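Local coordinates for protein transcriptional regulator, MarR family (Silicibacter pomeroyi DSS-3, PDB 3BJ6) that probably acts as a DNA-binding transcription factor of the MarR helix-turn-helix family, assembled as a dimer of two identical subunits, at residues A133-K136 against V137-L141. Residues are numbered along the deposited sequence; the frame is centred on the assembly and turned at random.
Sequences AYHK and VQLAL
V137 N donates to A133 O at 2.9 Å, the first of the successive i to i+4 backbone hydrogen bonds that run through this part of helix 128-151; its methyl CG2 also rests against A133 O, at 3.3 Å. Q138 N repeats the bond to Y134 O, and its side chain runs alongside the tyrosine, pointing the same way. Both leave the backbone with CG anti to N (chi1 177° for Y134), but the glutamine bends at chi2, and its amide plane lies 36° from the phenol ring. Within the chain Y134 OH stays 3.6 Å from Q138 NE2; it is hydrogen-bonded instead to Q138 OE1 of the second subunit, with the reciprocal pair formed as well, and Q138 NE2 to A14 O there. At L139, N bonds H135 O and CG sits over one imidazole face, offset toward the rim, in a CH-pi contact 4.2 Å from the centroid. A140 N bonds K136 O, and L141 N continues the pattern to V137 O. H135 NE2 is hydrogen-bonded to Q13, and K136 NZ salt-bridged to E130, both of the second subunit. Backbone hydrogen bonds hold the helix; the polar ends of Y134, H135, K136 and Q138 are tied to the second subunit, consistent with a place at the dimer interface.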
loop_
_atom_site.group_PDB
_atom_site.type_symbol
_atom_site.label_atom_id
_atom_site.label_comp_id
_atom_site.label_asym_id
_atom_site.label_seq_id
_atom_site.Cartn_x
_atom_site.Cartn_y
_atom_site.Cartn_z
ATOM N N ALA A 133 -17.021 -9.434 -1.967
ATOM C CA ALA A 133 -17.002 -8.660 -0.719
ATOM C C ALA A 133 -15.638 -7.983 -0.553
ATOM O O ALA A 133 -15.574 -6.786 -0.230
ATOM C CB ALA A 133 -17.293 -9.556 0.482
ATOM N N TYR A 134 -14.550 -8.723 -0.792
ATOM C CA TYR A 134 -13.249 -8.107 -0.731
ATOM C C TYR A 134 -13.146 -6.877 -1.672
ATOM O O TYR A 134 -12.690 -5.798 -1.280
ATOM C CB TYR A 134 -12.136 -9.115 -1.075
ATOM C CG TYR A 134 -10.769 -8.461 -1.080
ATOM C CD1 TYR A 134 -10.104 -8.185 0.120
ATOM C CD2 TYR A 134 -10.108 -8.144 -2.299
ATOM C CE1 TYR A 134 -8.862 -7.570 0.134
ATOM C CE2 TYR A 134 -8.816 -7.537 -2.274
ATOM C CZ TYR A 134 -8.224 -7.239 -1.068
ATOM O OH TYR A 134 -6.967 -6.639 -1.007
ATOM N N HIS A 135 -13.542 -7.049 -2.927
ATOM C CA HIS A 135 -13.480 -5.953 -3.894
ATOM C C HIS A 135 -14.323 -4.742 -3.438
ATOM O O HIS A 135 -13.849 -3.585 -3.450
ATOM C CB HIS A 135 -13.941 -6.453 -5.264
ATOM C CG HIS A 135 -14.024 -5.384 -6.312
ATOM N ND1 HIS A 135 -15.183 -4.678 -6.559
ATOM C CD2 HIS A 135 -13.114 -4.944 -7.215
ATOM C CE1 HIS A 135 -14.980 -3.832 -7.559
ATOM N NE2 HIS A 135 -13.735 -3.981 -7.984
ATOM N N LYS A 136 -15.556 -5.014 -3.015
ATOM C CA LYS A 136 -16.495 -3.961 -2.602
ATOM C C LYS A 136 -15.922 -3.166 -1.425
ATOM O O LYS A 136 -15.921 -1.917 -1.441
ATOM C CB LYS A 136 -17.868 -4.570 -2.239
ATOM C CG LYS A 136 -19.020 -3.575 -1.986
ATOM C CD LYS A 136 -20.215 -4.322 -1.282
ATOM C CE LYS A 136 -21.334 -3.405 -0.716
ATOM N NZ LYS A 136 -22.540 -4.153 -0.009
ATOM N N VAL A 137 -15.439 -3.881 -0.413
ATOM C CA VAL A 137 -14.889 -3.228 0.787
ATOM C C VAL A 137 -13.567 -2.516 0.458
ATOM O O VAL A 137 -13.362 -1.382 0.885
ATOM C CB VAL A 137 -14.758 -4.228 1.972
ATOM C CG1 VAL A 137 -14.102 -3.554 3.209
ATOM C CG2 VAL A 137 -16.144 -4.790 2.333
ATOM N N GLN A 138 -12.690 -3.158 -0.321
ATOM C CA GLN A 138 -11.469 -2.502 -0.789
ATOM C C GLN A 138 -11.738 -1.144 -1.431
ATOM O O GLN A 138 -11.118 -0.148 -1.048
ATOM C CB GLN A 138 -10.688 -3.378 -1.790
ATOM C CG GLN A 138 -9.341 -2.736 -2.277
ATOM C CD GLN A 138 -8.147 -3.036 -1.380
ATOM O OE1 GLN A 138 -8.296 -3.190 -0.166
ATOM N NE2 GLN A 138 -6.938 -3.181 -1.991
ATOM N N LEU A 139 -12.643 -1.105 -2.406
ATOM C CA LEU A 139 -12.926 0.145 -3.085
ATOM C C LEU A 139 -13.639 1.156 -2.181
ATOM O O LEU A 139 -13.393 2.376 -2.285
ATOM C CB LEU A 139 -13.704 -0.087 -4.385
ATOM C CG LEU A 139 -13.082 -0.874 -5.567
ATOM C CD1 LEU A 139 -13.781 -0.552 -6.951
ATOM C CD2 LEU A 139 -11.609 -0.758 -5.677
ATOM N N ALA A 140 -14.551 0.664 -1.335
ATOM C CA ALA A 140 -15.250 1.518 -0.372
ATOM C C ALA A 140 -14.293 2.130 0.640
ATOM O O ALA A 140 -14.395 3.307 0.936
ATOM C CB ALA A 140 -16.379 0.740 0.345
ATOM N N LEU A 141 -13.337 1.347 1.148
ATOM C CA LEU A 141 -12.293 1.895 2.006
ATOM C C LEU A 141 -11.449 2.954 1.333
ATOM O O LEU A 141 -11.112 3.957 1.959
ATOM C CB LEU A 141 -11.340 0.804 2.525
ATOM C CG LEU A 141 -11.832 -0.051 3.704
ATOM C CD1 LEU A 141 -10.839 -1.174 3.885
ATOM C CD2 LEU A 141 -12.011 0.772 5.016
#